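Local coordinates for protein cephalosporin acylase (Bacillus halodurans, PDB 2NLZ) that is named a cephalosporin acylase and probably cleaves amide bonds as an N-terminal nucleophile hydrolase of the gamma-glutamyltranspeptidase family, though its function is not established, at residues 377-382 and 394-399; 112-117 and 383-388; 69-74 and 417-422; 165-170 and 180-185; 61-66 and 157-162. The protein carries 1 engineered substitution. One frame throughout, in Å; residues are numbered along the deposited sequence.

Interaction 1 of 5, residues 377-382 and 394-399; sequences NYMGFG and MQNRGH
M379 and N396 grip each other through two bonds of unequal strength. The backbone N of M379 donates to N396 OD1 over 2.9 Å, nearly straight and in the plane of that carbonyl; ND2 of the same amide makes a weak bond to M379 SD and a second bond to P111 O. What turns the amide to face M379 is the placing of N396 CG between its own backbone N and carbonyl carbon (chi1 75°). The backbone N of N396 donates in its turn to N377 O, 3.2 Å away, from above the carbonyl plane. Y378 holds CG opposite its backbone N (chi1 -172°), which puts CD1 over one face of the R397 guanidinium, 3.4 Å from R397 NH1, with the planes inclined at 45°. R397 NH1 is itself bonded to T420 OG1. The CE2 edge of Y378 meets H399 CD2 at 3.8 Å, and M379, extended beyond CG, carries SD above the H399 ring, a distant Met-aromatic contact. At the far end a water bridges F381 O and M394 O, while N377 ND2 reaches F381 O over 2.7 Å. The core of the arrangement is a type II' beta turn, M379 to G382, pinned by an asparagine side chain.

Interaction 2 of 5, residues 112-117 and 383-388; sequences YGVIPV and SGVVVP
G113 N donates to S383 O over 2.9 Å. The bond is almost straight (172°), lies in the carbonyl plane and uses a lone pair; it is the one hydrogen bond between the two segments. Beside it the edge of the Y112 ring lies near the same oxygen, with CD2 3.9 Å from S383 O. Most of the remaining contacts are made by methyl and methylene groups. V385 CG2 rests against G113 O at 3.4 Å and also meets V114 CG1 at 3.9 Å, the two valines crossing at a slant. It is the branch set opposite the carbonyl carbon of V385 that does this touching, because CG1 takes the position opposite the backbone N (chi1 -178°). V117 CG2 comes down on the serine, 3.4 Å from S383 OG.

One shell further out, the hydroxyl of S383 is fixed from two directions. S383 OG accepts from V385 N at 3.3 Å, closing an ST turn that sets V385 relative to the serine, and it is also bonded to M394 O. The backbone of P116 bonds to G398, tying the other segment to the same neighbouring loop. F231 and F232 of helix 223-234 pack on V385, F232 also on V117, while W174 meets Y112 edge to face.

Chemically, then, one nearly straight backbone hydrogen bond joins the loops and valine methyls fill in around it; the buried serine hydroxyl spends its bonding on V385 and M394 and gives the facing V117 plain van der Waals contact.

Interaction 3 of 5, residues 69-74 and 417-422; sequences GSDAFA and TYHTII
F73 and I421 face each other from backbones that never bond. Residues 71-74 are an extended strand, whereas 417-422 follow an irregular path; the closest pair of CA atoms, those of F73 and I422, is 7.0 Å apart, and side chains bridge the gap. D71, F73, H419 and I421 carry the contact, and all four are buried.

At one end the D71 carboxylate and the H419 imidazole approach from opposite directions. D71 CG sits between the backbone N and the carbonyl carbon of its residue (chi1 42°), and the carboxylate thereby reaches the imidazole edge, OD2 lying near the ring plane. H419 NE2 donates to D71 OD2 over 2.9 Å, but the bond is bent (124°) and weak. D71 OD1 has weak bonds of its own, from Q395 NE2 and G89 N.

F73 turns an edge to the face of that imidazole in a T-shaped stack, with the centroids 5.0 Å apart and the planes at 62°. Its CE2 leads, 3.5 Å from H419 ND1. On the neighbouring flank of the phenyl ring, I421 CG2 touches F73 CD2 at 3.5 Å, while I421 O stands over one ring face, out toward the rim.

Strand 71-78 runs antiparallel between strands 81-87 and 370-376, A72 pairing with G87, D71 with S376 and F73 with I374, and I421 packs on I374 and S376 as well. Y418 leans on helix 294-314 and I422 on helix 444-457, placing the contact where the central strands meet the helices laid against them.

Interaction 4 of 5, residues 165-170 and 180-185; sequences AAYDRV and QPWFDT. Engineered in segment 165-170: V170 (natural residue Phe).
F183 and Y167 cross at about a right angle, and the CE2 corner of the tyrosine arrives at the rim of the phenylalanine, near its plane, 3.8 Å from F183 CE1. Y167 can reach that far because CG is trans to its backbone N (chi1 -179°), swinging the ring across to the other helix. The F183 rim also takes V170 O, 3.7 Å from CZ; V170 is an engineered residue, Phe in the natural protein, and the placing of its side chain is doubtful. These are consecutive helices, 157-173 and 180-186, folded back as a helical hairpin; the short segments run at 142° to each other with their axes 12.2 Å apart at closest approach, a wide spacing bridged by aromatic side chains. W182 supplies the second of these. Its CE3 lies over one face of F183, within the same helix, while the far rim of the indole faces helix 157-173: CH2 is 4.2 Å from A166 O, CZ2 is 4.4 Å from A166 CB, and CZ3 is 4.4 Å from Y167 CD2, at the tyrosine edge. No hydrogen bond links the two segments. Beyond them W182 meets F381 and W174, each edge to face, and K171 makes a cation-pi contact with F183.

Interaction 5 of 5, residues 61-66 and 157-162; sequences LEPTSN and PTLAKY
L159 and T64 make the closest apolar contact, the leucine reaching out from helix 157-173 into the turn after helix 47-61. L159 CG is swung opposite its backbone N (chi1 -179°), which carries the branch to the turn and the helix end before it. CD1 fits among T64, P63 and E62: it is 3.8 Å from T64 CG2, 4.1 Å from P63 CD and 4.1 Å from E62 CG. T64 CG2 also lies beside Y162, 4.2 Å from its CB, one helical turn on from L159.

Two contacts pair a methyl with oxygen. L159 CD1 comes within 3.4 Å of T64 OG1, and L159 CD2 within 3.5 Å of L61 O. Neither is a hydrogen bond, and the two segments share none.

Polar bonding instead shapes the turn and ties it outward. S65 N donates to E62 O over 3.2 Å in a type I beta turn. The carboxylate of E62 turns elsewhere, to a salt bridge with R511 and a hydrogen bond with S29. F381 packs on P63 and T64, and P157 and T158 touch Y20 and N17 of the second subunit.

The join thus rests on van der Waals contact of L159 and Y162 with a turn closed by its own hydrogen bond.

Overall arrangement
Interactions 2 to 5 each touch interaction 1, in the loop after strand 370-376. Interaction 1 lies centrally: its centre is about 8 Å from that of interaction 2, 10 Å from interaction 3, 14 Å from interaction 4 and 15 Å from interaction 5. F381 is the shared neighbour of interactions 4 and 5, which both use helix 157-173. Along the chain, interaction 4 nests inside the loop closed by interaction 2, itself nested within that of interaction 3, while interaction 5 crosses both interactions 2 and 3. Interactions 3 and 4, about 23 Å apart between centres, run from the central strands out to the peripheral helical hairpin, so sequence-distant loops and helices of one chain are gathered round a single loop.

Interaction 1 of 5, residues 377-382 and 394-399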
# COMPACT_ATOMS: atom_id res chain seq x y z
N ASN D 377 30.26 -6.46 20.20
CA ASN D 377 30.45 -6.32 21.63
C ASN D 377 29.29 -6.94 22.41
O ASN D 377 29.09 -6.64 23.59
CB ASN D 377 30.59 -4.85 21.99
CG ASN D 377 32.04 -4.43 22.15
OD1 ASN D 377 32.94 -5.19 21.82
ND2 ASN D 377 32.27 -3.21 22.66
N TYR D 378 28.55 -7.82 21.74
CA TYR D 378 27.27 -8.35 22.20
C TYR D 378 26.23 -7.25 22.37
O TYR D 378 25.63 -6.82 21.39
CB TYR D 378 27.43 -9.23 23.44
CG TYR D 378 26.18 -9.96 23.86
CD1 TYR D 378 25.33 -10.54 22.91
CD2 TYR D 378 25.85 -10.08 25.20
CE1 TYR D 378 24.18 -11.21 23.31
CE2 TYR D 378 24.70 -10.76 25.60
CZ TYR D 378 23.87 -11.32 24.65
OH TYR D 378 22.74 -11.98 25.05
N MET D 379 26.03 -6.76 23.59
CA MET D 379 25.00 -5.76 23.81
C MET D 379 25.44 -4.32 23.54
O MET D 379 25.98 -3.65 24.42
CB MET D 379 24.43 -5.88 25.22
CG MET D 379 23.57 -7.11 25.40
SD MET D 379 22.93 -7.29 27.06
CE MET D 379 21.69 -8.57 26.80
N GLY D 380 25.20 -3.85 22.31
CA GLY D 380 25.47 -2.47 21.94
C GLY D 380 26.92 -2.10 22.12
O GLY D 380 27.79 -2.64 21.44
N PHE D 381 27.18 -1.17 23.04
CA PHE D 381 28.54 -0.75 23.37
C PHE D 381 29.29 -1.85 24.12
O PHE D 381 30.52 -1.85 24.18
CB PHE D 381 28.50 0.53 24.20
CG PHE D 381 28.39 1.79 23.39
CD1 PHE D 381 29.53 2.40 22.86
CD2 PHE D 381 27.16 2.37 23.16
CE1 PHE D 381 29.44 3.57 22.11
CE2 PHE D 381 27.06 3.54 22.41
CZ PHE D 381 28.20 4.14 21.89
N GLY D 382 28.55 -2.79 24.69
CA GLY D 382 29.13 -3.91 25.41
C GLY D 382 28.99 -3.79 26.91
O GLY D 382 27.92 -3.46 27.41
N MET D 394 35.06 -2.76 25.85
CA MET D 394 35.07 -4.20 26.08
C MET D 394 33.69 -4.80 25.92
O MET D 394 32.69 -4.24 26.39
CB MET D 394 35.63 -4.52 27.46
CG MET D 394 37.04 -3.98 27.67
SD MET D 394 38.29 -4.81 26.67
CE MET D 394 38.60 -6.27 27.66
N GLN D 395 33.63 -5.95 25.25
CA GLN D 395 32.39 -6.69 25.05
C GLN D 395 31.78 -7.21 26.35
O GLN D 395 32.46 -7.33 27.37
CB GLN D 395 32.65 -7.86 24.11
CG GLN D 395 33.64 -8.89 24.63
CD GLN D 395 33.77 -10.07 23.69
OE1 GLN D 395 32.97 -10.21 22.77
NE2 GLN D 395 34.78 -10.92 23.92
N ASN D 396 30.49 -7.53 26.32
CA ASN D 396 29.85 -8.20 27.46
C ASN D 396 29.39 -9.63 27.14
O ASN D 396 28.44 -10.12 27.73
CB ASN D 396 28.73 -7.36 28.09
CG ASN D 396 27.45 -7.33 27.25
OD1 ASN D 396 27.49 -7.27 26.03
ND2 ASN D 396 26.32 -7.34 27.92
N ARG D 397 30.11 -10.29 26.23
CA ARG D 397 29.77 -11.64 25.74
C ARG D 397 29.54 -12.72 26.80
O ARG D 397 28.72 -13.60 26.59
CB ARG D 397 30.83 -12.11 24.74
CG ARG D 397 30.51 -13.42 24.05
CD ARG D 397 29.15 -13.42 23.37
NE ARG D 397 29.03 -12.36 22.37
CZ ARG D 397 28.01 -12.27 21.53
NH1 ARG D 397 27.03 -13.16 21.56
NH2 ARG D 397 27.98 -11.28 20.64
N GLY D 398 30.22 -12.63 27.93
CA GLY D 398 30.05 -13.58 29.03
C GLY D 398 28.66 -13.62 29.65
O GLY D 398 28.33 -14.55 30.38
N HIS D 399 27.85 -12.60 29.34
CA HIS D 399 26.45 -12.55 29.76
C HIS D 399 25.62 -13.72 29.20
O HIS D 399 24.58 -14.07 29.77
CB HIS D 399 25.84 -11.21 29.37
CG HIS D 399 24.42 -11.04 29.79
ND1 HIS D 399 24.06 -10.59 31.04
CD2 HIS D 399 23.26 -11.23 29.12
CE1 HIS D 399 22.74 -10.53 31.13
NE2 HIS D 399 22.23 -10.91 29.97
O HOH W 1 31.55 -1.84 26.56

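Interaction 2 of 5, residues 112-117 and 383-388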
# COMPACT_ATOMS: atom_id res chain seq x y z
N TYR D 112 26.40 -5.60 32.67
CA TYR D 112 27.38 -4.52 32.61
C TYR D 112 28.46 -4.60 33.69
O TYR D 112 28.28 -5.26 34.72
CB TYR D 112 26.65 -3.18 32.66
CG TYR D 112 25.60 -3.05 31.56
CD1 TYR D 112 24.25 -2.95 31.87
CD2 TYR D 112 25.97 -3.07 30.21
CE1 TYR D 112 23.29 -2.85 30.85
CE2 TYR D 112 25.03 -2.97 29.20
CZ TYR D 112 23.69 -2.86 29.52
OH TYR D 112 22.76 -2.76 28.51
N GLY D 113 29.58 -3.92 33.46
CA GLY D 113 30.69 -3.96 34.40
C GLY D 113 31.78 -4.92 33.99
O GLY D 113 31.83 -5.37 32.85
N VAL D 114 32.67 -5.24 34.92
CA VAL D 114 33.86 -5.99 34.58
C VAL D 114 33.59 -7.48 34.55
O VAL D 114 34.40 -8.27 34.03
CB VAL D 114 35.01 -5.71 35.57
CG1 VAL D 114 35.64 -4.37 35.26
CG2 VAL D 114 34.51 -5.74 37.01
N ILE D 115 32.44 -7.87 35.10
CA ILE D 115 32.10 -9.28 35.30
C ILE D 115 31.78 -10.09 34.02
O ILE D 115 32.32 -11.18 33.86
CB ILE D 115 31.02 -9.44 36.40
CG1 ILE D 115 31.52 -8.84 37.71
CG2 ILE D 115 30.66 -10.91 36.61
CD1 ILE D 115 30.50 -7.97 38.43
N PRO D 116 30.96 -9.55 33.09
CA PRO D 116 30.63 -10.33 31.89
C PRO D 116 31.63 -10.23 30.74
O PRO D 116 31.35 -10.72 29.64
CB PRO D 116 29.30 -9.71 31.44
CG PRO D 116 29.47 -8.28 31.79
CD PRO D 116 30.27 -8.24 33.07
N VAL D 117 32.77 -9.60 30.98
CA VAL D 117 33.80 -9.44 29.95
C VAL D 117 34.60 -10.72 29.71
O VAL D 117 35.23 -11.25 30.64
CB VAL D 117 34.77 -8.30 30.31
CG1 VAL D 117 35.80 -8.11 29.20
CG2 VAL D 117 34.01 -7.00 30.57
N SER D 383 30.08 -4.04 27.62
CA SER D 383 30.06 -4.06 29.08
C SER D 383 30.05 -2.68 29.71
O SER D 383 29.73 -2.54 30.88
CB SER D 383 31.27 -4.85 29.59
OG SER D 383 32.50 -4.24 29.19
N GLY D 384 30.41 -1.66 28.94
CA GLY D 384 30.58 -0.31 29.47
C GLY D 384 31.99 -0.05 29.97
O GLY D 384 32.37 1.10 30.23
N VAL D 385 32.76 -1.12 30.11
CA VAL D 385 34.15 -0.99 30.47
C VAL D 385 34.93 -0.53 29.26
O VAL D 385 34.99 -1.22 28.24
CB VAL D 385 34.73 -2.32 30.98
CG1 VAL D 385 36.18 -2.14 31.41
CG2 VAL D 385 33.90 -2.81 32.14
N VAL D 386 35.47 0.67 29.35
CA VAL D 386 36.39 1.15 28.34
C VAL D 386 37.72 1.38 29.04
O VAL D 386 37.77 2.11 30.02
CB VAL D 386 35.89 2.46 27.69
CG1 VAL D 386 36.90 2.97 26.68
CG2 VAL D 386 34.54 2.24 27.02
N VAL D 387 38.77 0.72 28.55
CA VAL D 387 40.11 0.90 29.10
C VAL D 387 40.51 2.34 28.77
O VAL D 387 40.47 2.73 27.62
CB VAL D 387 41.11 -0.12 28.51
CG1 VAL D 387 42.50 0.07 29.09
CG2 VAL D 387 40.62 -1.54 28.77
N PRO D 388 40.84 3.13 29.80
CA PRO D 388 40.94 4.59 29.68
C PRO D 388 41.96 5.06 28.66
O PRO D 388 43.05 4.49 28.54
CB PRO D 388 41.35 5.03 31.09
CG PRO D 388 41.95 3.81 31.72
CD PRO D 388 41.16 2.68 31.16

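Interaction 3 of 5, residues 69-74 and 417-422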
# COMPACT_ATOMS: atom_id res chain seq x y z
N GLY D 69 37.35 -3.98 21.50
CA GLY D 69 37.17 -5.06 22.47
C GLY D 69 36.09 -6.07 22.12
O GLY D 69 35.53 -6.71 23.02
N SER D 70 35.81 -6.22 20.83
CA SER D 70 34.84 -7.20 20.34
C SER D 70 35.49 -8.55 20.14
O SER D 70 36.71 -8.66 20.18
CB SER D 70 34.26 -6.75 18.99
OG SER D 70 33.40 -5.64 19.15
N ASP D 71 34.68 -9.59 19.94
CA ASP D 71 35.20 -10.74 19.19
C ASP D 71 34.57 -10.82 17.80
O ASP D 71 33.63 -10.07 17.51
CB ASP D 71 35.22 -12.08 19.97
CG ASP D 71 34.00 -12.32 20.80
OD1 ASP D 71 34.15 -12.99 21.83
OD2 ASP D 71 32.90 -11.87 20.42
N ALA D 72 35.10 -11.70 16.95
CA ALA D 72 34.72 -11.75 15.54
C ALA D 72 34.56 -13.17 15.00
O ALA D 72 35.00 -14.12 15.63
CB ALA D 72 35.75 -11.00 14.70
N PHE D 73 33.94 -13.30 13.84
CA PHE D 73 33.81 -14.59 13.14
C PHE D 73 33.90 -14.36 11.63
O PHE D 73 33.49 -13.30 11.13
CB PHE D 73 32.47 -15.26 13.46
CG PHE D 73 32.43 -15.97 14.78
CD1 PHE D 73 32.69 -17.33 14.86
CD2 PHE D 73 32.08 -15.29 15.95
CE1 PHE D 73 32.61 -17.99 16.08
CE2 PHE D 73 32.01 -15.94 17.18
CZ PHE D 73 32.27 -17.29 17.24
N ALA D 74 34.41 -15.36 10.91
CA ALA D 74 34.52 -15.24 9.45
C ALA D 74 34.40 -16.55 8.70
O ALA D 74 34.89 -17.59 9.15
CB ALA D 74 35.81 -14.53 9.05
N THR D 417 31.52 -19.10 25.22
CA THR D 417 30.08 -19.32 25.32
C THR D 417 29.36 -19.45 23.98
O THR D 417 29.91 -19.11 22.92
CB THR D 417 29.39 -18.19 26.09
OG1 THR D 417 27.98 -18.42 26.11
CG2 THR D 417 29.69 -16.84 25.45
N TYR D 418 28.13 -19.97 24.05
CA TYR D 418 27.12 -19.84 23.02
C TYR D 418 27.20 -18.42 22.48
O TYR D 418 27.04 -17.45 23.23
CB TYR D 418 25.74 -20.11 23.63
CG TYR D 418 24.56 -20.01 22.70
CD1 TYR D 418 23.93 -18.80 22.46
CD2 TYR D 418 24.04 -21.15 22.08
CE1 TYR D 418 22.84 -18.71 21.60
CE2 TYR D 418 22.95 -21.07 21.23
CZ TYR D 418 22.35 -19.85 20.99
OH TYR D 418 21.27 -19.77 20.16
N HIS D 419 27.45 -18.31 21.17
CA HIS D 419 27.70 -17.02 20.53
C HIS D 419 26.63 -16.72 19.49
O HIS D 419 26.30 -17.59 18.69
CB HIS D 419 29.08 -17.03 19.87
CG HIS D 419 29.86 -15.77 20.08
ND1 HIS D 419 29.63 -14.62 19.36
CD2 HIS D 419 30.87 -15.48 20.93
CE1 HIS D 419 30.46 -13.68 19.75
NE2 HIS D 419 31.23 -14.17 20.70
N THR D 420 26.11 -15.50 19.50
CA THR D 420 24.99 -15.12 18.63
C THR D 420 25.39 -14.68 17.22
O THR D 420 24.64 -14.86 16.26
CB THR D 420 24.14 -14.00 19.24
OG1 THR D 420 24.98 -12.88 19.56
CG2 THR D 420 23.43 -14.51 20.49
N ILE D 421 26.57 -14.08 17.14
CA ILE D 421 27.20 -13.68 15.90
C ILE D 421 27.41 -14.86 14.96
O ILE D 421 28.12 -15.82 15.29
CB ILE D 421 28.57 -13.13 16.24
CG1 ILE D 421 28.48 -11.69 16.70
CG2 ILE D 421 29.51 -13.16 15.06
CD1 ILE D 421 29.88 -11.20 16.96
N ILE D 422 26.80 -14.80 13.78
CA ILE D 422 26.93 -15.88 12.80
C ILE D 422 27.07 -15.39 11.35
O ILE D 422 26.15 -14.83 10.77
CB ILE D 422 25.78 -16.95 12.93
CG1 ILE D 422 24.39 -16.35 12.69
CG2 ILE D 422 25.85 -17.66 14.30
CD1 ILE D 422 23.29 -17.39 12.48

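Interaction 4 of 5, residues 165-170 and 180-185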
# COMPACT_ATOMS: atom_id res chain seq x y z
N ALA D 165 20.32 6.84 23.03
CA ALA D 165 19.62 5.84 23.84
C ALA D 165 20.57 5.19 24.84
O ALA D 165 20.21 4.97 26.00
CB ALA D 165 18.99 4.78 22.96
N ALA D 166 21.79 4.92 24.38
CA ALA D 166 22.83 4.35 25.22
C ALA D 166 23.28 5.34 26.28
O ALA D 166 23.63 4.93 27.38
CB ALA D 166 24.01 3.87 24.40
N TYR D 167 23.28 6.62 25.95
CA TYR D 167 23.61 7.65 26.94
C TYR D 167 22.49 7.83 27.98
O TYR D 167 22.76 7.74 29.18
CB TYR D 167 23.94 9.00 26.26
CG TYR D 167 24.30 10.08 27.26
CD1 TYR D 167 23.40 11.09 27.59
CD2 TYR D 167 25.55 10.09 27.88
CE1 TYR D 167 23.72 12.08 28.52
CE2 TYR D 167 25.88 11.09 28.81
CZ TYR D 167 24.96 12.07 29.12
OH TYR D 167 25.30 13.05 30.03
N ASP D 168 21.27 8.07 27.50
CA ASP D 168 20.11 8.40 28.36
C ASP D 168 19.76 7.32 29.37
O ASP D 168 19.42 7.63 30.52
CB ASP D 168 18.87 8.72 27.51
CG ASP D 168 18.91 10.11 26.89
OD1 ASP D 168 19.69 10.97 27.36
OD2 ASP D 168 18.16 10.35 25.92
N ARG D 169 19.83 6.07 28.94
CA ARG D 169 19.55 4.94 29.82
C ARG D 169 20.66 4.76 30.85
O ARG D 169 20.43 4.38 32.01
CB ARG D 169 19.37 3.65 29.01
CG ARG D 169 19.39 2.38 29.85
CD ARG D 169 18.35 1.37 29.41
NE ARG D 169 18.95 0.24 28.71
CZ ARG D 169 19.49 -0.82 29.31
NH1 ARG D 169 19.54 -0.90 30.63
NH2 ARG D 169 20.00 -1.80 28.58
N VAL D 170 21.87 5.10 30.42
CA VAL D 170 23.07 4.69 31.12
C VAL D 170 23.70 5.79 32.00
O VAL D 170 24.49 5.49 32.91
CB VAL D 170 24.07 4.10 30.08
CG1 VAL D 170 25.50 4.50 30.37
CG2 VAL D 170 23.86 2.58 29.85
N GLN D 180 33.41 5.60 33.84
CA GLN D 180 33.86 6.95 33.51
C GLN D 180 34.58 7.05 32.15
O GLN D 180 34.27 7.96 31.38
CB GLN D 180 34.71 7.55 34.64
CG GLN D 180 34.97 9.05 34.51
CD GLN D 180 33.70 9.88 34.54
OE1 GLN D 180 32.79 9.62 35.33
NE2 GLN D 180 33.62 10.88 33.67
N PRO D 181 35.52 6.13 31.84
CA PRO D 181 36.19 6.27 30.54
C PRO D 181 35.25 6.14 29.35
O PRO D 181 35.54 6.71 28.29
CB PRO D 181 37.21 5.14 30.55
CG PRO D 181 37.43 4.83 31.97
CD PRO D 181 36.09 4.99 32.58
N TRP D 182 34.14 5.42 29.52
CA TRP D 182 33.09 5.35 28.50
C TRP D 182 32.48 6.72 28.24
O TRP D 182 32.28 7.11 27.09
CB TRP D 182 31.99 4.37 28.92
CG TRP D 182 30.99 4.10 27.82
CD1 TRP D 182 30.99 3.04 26.96
CD2 TRP D 182 29.84 4.89 27.48
NE1 TRP D 182 29.92 3.13 26.10
CE2 TRP D 182 29.20 4.26 26.39
CE3 TRP D 182 29.29 6.08 27.98
CZ2 TRP D 182 28.04 4.76 25.81
CZ3 TRP D 182 28.14 6.58 27.40
CH2 TRP D 182 27.53 5.93 26.32
N PHE D 183 32.16 7.44 29.31
CA PHE D 183 31.65 8.79 29.18
C PHE D 183 32.71 9.74 28.62
O PHE D 183 32.38 10.67 27.90
CB PHE D 183 31.13 9.31 30.53
CG PHE D 183 29.87 8.63 31.00
CD1 PHE D 183 28.63 9.01 30.51
CD2 PHE D 183 29.93 7.61 31.94
CE1 PHE D 183 27.48 8.37 30.93
CE2 PHE D 183 28.78 6.97 32.37
CZ PHE D 183 27.55 7.36 31.87
N ASP D 184 33.97 9.52 28.96
CA ASP D 184 35.05 10.37 28.46
C ASP D 184 35.28 10.16 26.96
O ASP D 184 35.55 11.12 26.23
CB ASP D 184 36.35 10.13 29.24
CG ASP D 184 36.26 10.60 30.68
OD1 ASP D 184 35.40 11.45 30.99
OD2 ASP D 184 37.08 10.13 31.49
N THR D 185 35.15 8.90 26.52
CA THR D 185 35.37 8.49 25.14
C THR D 185 34.16 8.73 24.23
O THR D 185 34.31 9.29 23.15
CB THR D 185 35.75 7.01 25.07
OG1 THR D 185 36.89 6.77 25.89
CG2 THR D 185 36.03 6.56 23.64

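Interaction 5 of 5, residues 61-66 and 157-162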
# COMPACT_ATOMS: atom_id res chain seq x y z
N LEU D 61 33.39 3.75 13.27
CA LEU D 61 32.27 4.39 12.57
C LEU D 61 30.90 4.04 13.11
O LEU D 61 29.95 4.81 12.97
CB LEU D 61 32.33 4.09 11.08
CG LEU D 61 33.52 4.70 10.35
CD1 LEU D 61 33.76 3.99 9.04
CD2 LEU D 61 33.31 6.20 10.17
N GLU D 62 30.80 2.87 13.74
CA GLU D 62 29.55 2.44 14.38
C GLU D 62 29.79 1.87 15.78
O GLU D 62 29.62 0.67 16.00
CB GLU D 62 28.84 1.42 13.49
CG GLU D 62 27.38 1.21 13.83
CD GLU D 62 26.69 0.25 12.87
OE1 GLU D 62 25.96 -0.63 13.35
OE2 GLU D 62 26.88 0.39 11.64
N PRO D 63 30.16 2.73 16.76
CA PRO D 63 30.55 2.26 18.10
C PRO D 63 29.38 1.73 18.91
O PRO D 63 29.57 1.15 19.98
CB PRO D 63 31.12 3.52 18.76
CG PRO D 63 31.25 4.53 17.66
CD PRO D 63 30.22 4.19 16.67
N THR D 64 28.17 1.92 18.40
CA THR D 64 26.98 1.46 19.07
C THR D 64 26.77 -0.03 18.87
O THR D 64 25.91 -0.60 19.52
CB THR D 64 25.74 2.20 18.56
OG1 THR D 64 25.64 2.06 17.14
CG2 THR D 64 25.82 3.68 18.91
N SER D 65 27.55 -0.66 17.99
CA SER D 65 27.33 -2.07 17.63
C SER D 65 28.60 -2.90 17.69
O SER D 65 28.64 -4.04 17.24
CB SER D 65 26.75 -2.15 16.22
OG SER D 65 25.46 -1.60 16.17
N ASN D 66 29.64 -2.33 18.28
CA ASN D 66 30.96 -2.75 17.94
C ASN D 66 32.00 -2.20 18.88
O ASN D 66 31.71 -1.33 19.68
CB ASN D 66 31.25 -2.19 16.56
CG ASN D 66 32.16 -3.04 15.80
OD1 ASN D 66 32.76 -2.60 14.84
ND2 ASN D 66 32.29 -4.28 16.23
N PRO D 157 21.80 10.36 11.61
CA PRO D 157 20.60 10.32 12.47
C PRO D 157 20.34 8.98 13.16
O PRO D 157 19.94 8.97 14.33
CB PRO D 157 19.47 10.61 11.49
CG PRO D 157 20.08 11.40 10.43
CD PRO D 157 21.49 10.94 10.29
N THR D 158 20.53 7.89 12.44
CA THR D 158 20.27 6.55 12.96
C THR D 158 21.27 6.20 14.06
O THR D 158 20.87 5.76 15.15
CB THR D 158 20.34 5.49 11.85
OG1 THR D 158 19.61 5.96 10.71
CG2 THR D 158 19.75 4.16 12.32
N LEU D 159 22.55 6.41 13.78
CA LEU D 159 23.60 6.21 14.77
C LEU D 159 23.36 7.12 15.98
O LEU D 159 23.53 6.69 17.12
CB LEU D 159 24.97 6.47 14.15
CG LEU D 159 26.21 6.31 15.03
CD1 LEU D 159 26.42 4.85 15.35
CD2 LEU D 159 27.42 6.86 14.32
N ALA D 160 22.92 8.35 15.72
CA ALA D 160 22.64 9.33 16.78
C ALA D 160 21.56 8.86 17.74
O ALA D 160 21.62 9.14 18.93
CB ALA D 160 22.27 10.67 16.19
N LYS D 161 20.57 8.15 17.21
CA LYS D 161 19.48 7.63 18.02
C LYS D 161 19.96 6.59 19.04
O LYS D 161 19.63 6.68 20.22
CB LYS D 161 18.40 7.00 17.13
CG LYS D 161 17.16 6.51 17.89
CD LYS D 161 16.62 5.17 17.35
CE LYS D 161 15.79 5.35 16.07
NZ LYS D 161 15.23 4.05 15.58
N TYR D 162 20.74 5.62 18.57
CA TYR D 162 21.19 4.53 19.44
C TYR D 162 22.29 4.98 20.38
O TYR D 162 22.43 4.42 21.47
CB TYR D 162 21.67 3.34 18.62
CG TYR D 162 20.57 2.62 17.89
CD1 TYR D 162 20.37 2.82 16.52
CD2 TYR D 162 19.73 1.72 18.55
CE1 TYR D 162 19.36 2.16 15.84
CE2 TYR D 162 18.72 1.04 17.88
CZ TYR D 162 18.54 1.27 16.52
OH TYR D 162 17.55 0.62 15.84